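Long-range contact in nucleoporin NUP170 (Chaetomium thermophilum, PDB 5HAX), which is probably a structural scaffold component of the nuclear pore complex, pairing a beta-propeller with an alpha-helical region: residues A[434-447]-A[470-483]. Sequence-based numbering, arbitrary orientation.
Sequences LENGNRTIEIGLTT and VPGEFAVLTNTGVH
Asn-479 reaches back with its side-chain amide to grip the backbone of residues 437-439 at two points. Its ND2 donates to Gly-437 O (3.1 Å), which lies almost in the amide plane, while its OD1 accepts Arg-439 N (2.9 Å) from well above that plane, the N-H...O angle being 164°. A CG set between backbone N and carbonyl carbon (chi1 59°) lifts the amide into this place. With an alanine here, Arg-439 N and Gly-437 O would probably lose these partners, leaving the 437-439 backbone freer to shift. Next to it, Asn-438 OD1 accepts Thr-480 OG1 (2.5 Å), which stands above the carbonyl plane, the two side chains crossing at about a right angle, and meets the edge of the His-483 ring, over one face of which lies Leu-434 CD2.

Beyond this, strands 440-445 and 473-478 run antiparallel, their short-segment axes at 158°, with a classic beta bulge, Ile-441 and Glu-442 both opposite Leu-477, whose O takes Ile-441 N (2.8 Å). Strands 440-445, 473-478 and 481-487 join strand 50-57, far earlier in the chain, in one four-stranded antiparallel blade, consistent with the Velcro closure of a beta-propeller.

On one face Ile-443 and Val-476 lie side by side, CG1 to CG1 at 4.0 Å, and Leu-445 CD1 approaches Phe-474 CE1 obliquely at 3.5 Å; Phe-392 and Phe-386 also meet that ring. Ala-475 CB, on the opposite face, is met by Thr-446 CG2. At the far end Thr-447 OG1 accepts Glu-473 N (3.2 Å), and the Glu-473 carboxylate forms a salt bridge with Arg-486.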
loop_
_atom_site.group_PDB
_atom_site.type_symbol
_atom_site.label_atom_id
_atom_site.label_comp_id
_atom_site.label_asym_id
_atom_site.label_seq_id
_atom_site.Cartn_x
_atom_site.Cartn_y
_atom_site.Cartn_z
ATOM N N LEU A 434 3.337 -23.105 2.402
ATOM C CA LEU A 434 3.025 -23.523 1.044
ATOM C C LEU A 434 3.290 -25.018 0.906
ATOM O O LEU A 434 4.200 -25.565 1.535
ATOM C CB LEU A 434 3.858 -22.741 0.025
ATOM C CG LEU A 434 3.748 -21.213 0.092
ATOM C CD1 LEU A 434 4.716 -20.570 -0.892
ATOM C CD2 LEU A 434 2.319 -20.743 -0.172
ATOM N N GLU A 435 2.481 -25.678 0.082
ATOM C CA GLU A 435 2.545 -27.128 -0.032
ATOM C C GLU A 435 3.877 -27.575 -0.632
ATOM O O GLU A 435 4.631 -26.788 -1.210
ATOM C CB GLU A 435 1.387 -27.651 -0.882
ATOM C CG GLU A 435 0.024 -27.509 -0.221
ATOM C CD GLU A 435 -1.097 -28.091 -1.062
ATOM O OE1 GLU A 435 -2.230 -28.202 -0.547
ATOM O OE2 GLU A 435 -0.846 -28.434 -2.236
ATOM N N ASN A 436 4.158 -28.869 -0.479
ATOM C CA ASN A 436 5.373 -29.450 -1.034
ATOM C C ASN A 436 5.399 -29.285 -2.546
ATOM O O ASN A 436 4.442 -29.640 -3.239
ATOM C CB ASN A 436 5.465 -30.930 -0.656
ATOM C CG ASN A 436 6.491 -31.685 -1.484
ATOM O OD1 ASN A 436 6.138 -32.518 -2.320
ATOM N ND2 ASN A 436 7.767 -31.398 -1.255
ATOM N N GLY A 437 6.502 -28.736 -3.055
ATOM C CA GLY A 437 6.672 -28.474 -4.465
ATOM C C GLY A 437 6.478 -27.025 -4.859
ATOM O O GLY A 437 6.900 -26.634 -5.954
ATOM N N ASN A 438 5.852 -26.219 -4.002
ATOM C CA ASN A 438 5.629 -24.807 -4.291
ATOM C C ASN A 438 6.926 -24.040 -4.071
ATOM O O ASN A 438 7.366 -23.862 -2.930
ATOM C CB ASN A 438 4.514 -24.244 -3.415
ATOM C CG ASN A 438 3.135 -24.455 -4.013
ATOM O OD1 ASN A 438 2.713 -23.717 -4.905
ATOM N ND2 ASN A 438 2.419 -25.457 -3.516
ATOM N N ARG A 439 7.543 -23.592 -5.161
ATOM C CA ARG A 439 8.683 -22.686 -5.110
ATOM C C ARG A 439 8.194 -21.280 -5.429
ATOM O O ARG A 439 7.700 -21.028 -6.534
ATOM C CB ARG A 439 9.769 -23.112 -6.097
ATOM C CG ARG A 439 11.045 -22.287 -6.005
ATOM C CD ARG A 439 12.072 -22.736 -7.031
ATOM N NE ARG A 439 13.434 -22.407 -6.622
ATOM C CZ ARG A 439 14.142 -23.115 -5.746
ATOM N NH1 ARG A 439 15.376 -22.743 -5.433
ATOM N NH2 ARG A 439 13.618 -24.194 -5.177
ATOM N N THR A 440 8.323 -20.372 -4.466
ATOM C CA THR A 440 7.903 -18.995 -4.681
ATOM C C THR A 440 8.834 -18.311 -5.673
ATOM O O THR A 440 10.056 -18.463 -5.610
ATOM C CB THR A 440 7.887 -18.229 -3.358
ATOM O OG1 THR A 440 7.065 -18.925 -2.412
ATOM C CG2 THR A 440 7.343 -16.815 -3.555
ATOM N N ILE A 441 8.243 -17.555 -6.594
ATOM C CA ILE A 441 8.975 -16.861 -7.646
ATOM C C ILE A 441 8.932 -15.351 -7.448
ATOM O O ILE A 441 9.957 -14.675 -7.538
ATOM C CB ILE A 441 8.428 -17.251 -9.038
ATOM C CG1 ILE A 441 8.722 -18.729 -9.317
ATOM C CG2 ILE A 441 9.039 -16.372 -10.132
ATOM C CD1 ILE A 441 8.002 -19.283 -10.522
ATOM N N GLU A 442 7.750 -14.804 -7.178
ATOM C CA GLU A 442 7.580 -13.361 -7.110
ATOM C C GLU A 442 6.350 -13.050 -6.271
ATOM O O GLU A 442 5.416 -13.854 -6.196
ATOM C CB GLU A 442 7.445 -12.759 -8.514
ATOM C CG GLU A 442 7.700 -11.265 -8.585
ATOM C CD GLU A 442 7.489 -10.703 -9.980
ATOM O OE1 GLU A 442 7.373 -11.500 -10.936
ATOM O OE2 GLU A 442 7.437 -9.462 -10.121
ATOM N N ILE A 443 6.365 -11.879 -5.639
ATOM C CA ILE A 443 5.247 -11.392 -4.839
ATOM C C ILE A 443 5.012 -9.935 -5.209
ATOM O O ILE A 443 5.946 -9.126 -5.174
ATOM C CB ILE A 443 5.512 -11.538 -3.327
ATOM C CG1 ILE A 443 5.722 -13.013 -2.971
ATOM C CG2 ILE A 443 4.352 -10.954 -2.519
ATOM C CD1 ILE A 443 6.089 -13.265 -1.517
ATOM N N GLY A 444 3.776 -9.607 -5.566
ATOM C CA GLY A 444 3.443 -8.262 -6.003
ATOM C C GLY A 444 2.134 -7.789 -5.408
ATOM O O GLY A 444 1.248 -8.582 -5.080
ATOM N N LEU A 445 2.024 -6.471 -5.273
ATOM C CA LEU A 445 0.832 -5.841 -4.722
ATOM C C LEU A 445 -0.255 -5.766 -5.789
ATOM O O LEU A 445 0.008 -5.349 -6.921
ATOM C CB LEU A 445 1.178 -4.445 -4.202
ATOM C CG LEU A 445 0.062 -3.603 -3.583
ATOM C CD1 LEU A 445 -0.393 -4.180 -2.254
ATOM C CD2 LEU A 445 0.525 -2.164 -3.413
ATOM N N THR A 446 -1.474 -6.174 -5.428
ATOM C CA THR A 446 -2.607 -6.155 -6.349
ATOM C C THR A 446 -3.526 -4.960 -6.146
ATOM O O THR A 446 -4.278 -4.616 -7.065
ATOM C CB THR A 446 -3.443 -7.433 -6.207
ATOM O OG1 THR A 446 -4.135 -7.421 -4.952
ATOM C CG2 THR A 446 -2.567 -8.671 -6.297
ATOM N N THR A 447 -3.491 -4.337 -4.973
ATOM C CA THR A 447 -4.318 -3.184 -4.660
ATOM C C THR A 447 -3.489 -1.907 -4.778
ATOM O O THR A 447 -2.292 -1.935 -5.071
ATOM C CB THR A 447 -4.916 -3.334 -3.261
ATOM O OG1 THR A 447 -3.907 -3.808 -2.361
ATOM C CG2 THR A 447 -6.065 -4.327 -3.279
ATOM N N VAL A 470 -9.617 -0.575 0.584
ATOM C CA VAL A 470 -9.714 -2.004 0.871
ATOM C C VAL A 470 -8.412 -2.477 1.506
ATOM O O VAL A 470 -7.365 -1.838 1.319
ATOM C CB VAL A 470 -10.030 -2.817 -0.396
ATOM C CG1 VAL A 470 -11.412 -2.464 -0.923
ATOM C CG2 VAL A 470 -8.966 -2.595 -1.464
ATOM N N PRO A 471 -8.426 -3.573 2.264
ATOM C CA PRO A 471 -7.172 -4.100 2.814
ATOM C C PRO A 471 -6.228 -4.528 1.701
ATOM O O PRO A 471 -6.655 -5.026 0.657
ATOM C CB PRO A 471 -7.626 -5.296 3.660
ATOM C CG PRO A 471 -9.088 -5.106 3.872
ATOM C CD PRO A 471 -9.591 -4.373 2.675
ATOM N N GLY A 472 -4.934 -4.326 1.934
ATOM C CA GLY A 472 -3.949 -4.708 0.937
ATOM C C GLY A 472 -4.018 -6.194 0.629
ATOM O O GLY A 472 -4.203 -7.026 1.520
ATOM N N GLU A 473 -3.881 -6.521 -0.654
ATOM C CA GLU A 473 -3.828 -7.898 -1.118
ATOM C C GLU A 473 -2.576 -8.086 -1.960
ATOM O O GLU A 473 -2.149 -7.175 -2.677
ATOM C CB GLU A 473 -5.079 -8.278 -1.928
ATOM C CG GLU A 473 -6.359 -8.275 -1.105
ATOM C CD GLU A 473 -7.536 -8.898 -1.832
ATOM O OE1 GLU A 473 -7.380 -9.307 -3.002
ATOM O OE2 GLU A 473 -8.622 -8.981 -1.221
ATOM N N PHE A 474 -1.991 -9.277 -1.865
ATOM C CA PHE A 474 -0.699 -9.568 -2.475
ATOM C C PHE A 474 -0.772 -10.895 -3.211
ATOM O O PHE A 474 -1.234 -11.895 -2.653
ATOM C CB PHE A 474 0.401 -9.605 -1.412
ATOM C CG PHE A 474 0.357 -8.441 -0.469
ATOM C CD1 PHE A 474 1.105 -7.301 -0.716
ATOM C CD2 PHE A 474 -0.453 -8.479 0.653
ATOM C CE1 PHE A 474 1.055 -6.225 0.148
ATOM C CE2 PHE A 474 -0.507 -7.406 1.518
ATOM C CZ PHE A 474 0.249 -6.278 1.264
ATOM N N ALA A 475 -0.323 -10.892 -4.463
ATOM C CA ALA A 475 -0.294 -12.094 -5.286
ATOM C C ALA A 475 1.062 -12.770 -5.130
ATOM O O ALA A 475 2.094 -12.177 -5.459
ATOM C CB ALA A 475 -0.561 -11.746 -6.749
ATOM N N VAL A 476 1.055 -14.004 -4.631
ATOM C CA VAL A 476 2.266 -14.794 -4.431
ATOM C C VAL A 476 2.329 -15.790 -5.585
ATOM O O VAL A 476 1.590 -16.778 -5.609
ATOM C CB VAL A 476 2.267 -15.501 -3.072
ATOM C CG1 VAL A 476 3.541 -16.326 -2.896
ATOM C CG2 VAL A 476 2.124 -14.491 -1.950
ATOM N N LEU A 477 3.219 -15.534 -6.542
ATOM C CA LEU A 477 3.389 -16.425 -7.682
ATOM C C LEU A 477 4.340 -17.557 -7.320
ATOM O O LEU A 477 5.465 -17.311 -6.875
ATOM C CB LEU A 477 3.923 -15.654 -8.887
ATOM C CG LEU A 477 4.304 -16.479 -10.123
ATOM C CD1 LEU A 477 3.073 -17.115 -10.753
ATOM C CD2 LEU A 477 5.046 -15.616 -11.133
ATOM N N THR A 478 3.885 -18.790 -7.509
ATOM C CA THR A 478 4.718 -19.980 -7.386
ATOM C C THR A 478 4.772 -20.690 -8.734
ATOM O O THR A 478 4.164 -20.259 -9.719
ATOM C CB THR A 478 4.187 -20.928 -6.306
ATOM O OG1 THR A 478 2.994 -21.573 -6.769
ATOM C CG2 THR A 478 3.894 -20.177 -5.014
ATOM N N ASN A 479 5.511 -21.796 -8.771
ATOM C CA ASN A 479 5.611 -22.609 -9.974
ATOM C C ASN A 479 4.357 -23.433 -10.233
ATOM O O ASN A 479 4.293 -24.121 -11.258
ATOM C CB ASN A 479 6.827 -23.536 -9.882
ATOM C CG ASN A 479 6.769 -24.456 -8.679
ATOM O OD1 ASN A 479 6.218 -24.101 -7.637
ATOM N ND2 ASN A 479 7.340 -25.647 -8.817
ATOM N N THR A 480 3.368 -23.378 -9.336
ATOM C CA THR A 480 2.120 -24.110 -9.492
ATOM C C THR A 480 0.889 -23.218 -9.569
ATOM O O THR A 480 -0.155 -23.686 -10.037
ATOM C CB THR A 480 1.926 -25.097 -8.328
ATOM O OG1 THR A 480 1.650 -24.374 -7.122
ATOM C CG2 THR A 480 3.170 -25.956 -8.136
ATOM N N GLY A 481 0.971 -21.966 -9.133
ATOM C CA GLY A 481 -0.184 -21.093 -9.177
ATOM C C GLY A 481 0.101 -19.766 -8.502
ATOM O O GLY A 481 1.239 -19.455 -8.143
ATOM N N VAL A 482 -0.970 -18.987 -8.351
ATOM C CA VAL A 482 -0.933 -17.668 -7.726
ATOM C C VAL A 482 -1.809 -17.726 -6.482
ATOM O O VAL A 482 -3.002 -18.038 -6.574
ATOM C CB VAL A 482 -1.426 -16.568 -8.683
ATOM C CG1 VAL A 482 -1.476 -15.212 -7.975
ATOM C CG2 VAL A 482 -0.546 -16.499 -9.921
ATOM N N HIS A 483 -1.219 -17.423 -5.329
ATOM C CA HIS A 483 -1.938 -17.368 -4.063
ATOM C C HIS A 483 -2.184 -15.915 -3.676
ATOM O O HIS A 483 -1.282 -15.078 -3.775
ATOM C CB HIS A 483 -1.149 -18.070 -2.955
ATOM C CG HIS A 483 -0.708 -19.456 -3.308
ATOM N ND1 HIS A 483 -1.390 -20.583 -2.899
ATOM C CD2 HIS A 483 0.352 -19.900 -4.028
ATOM C CE1 HIS A 483 -0.772 -21.659 -3.353
ATOM N NE2 HIS A 483 0.288 -21.272 -4.041
HETATM O O HOH W 1 -6.123 -9.323 -5.116
#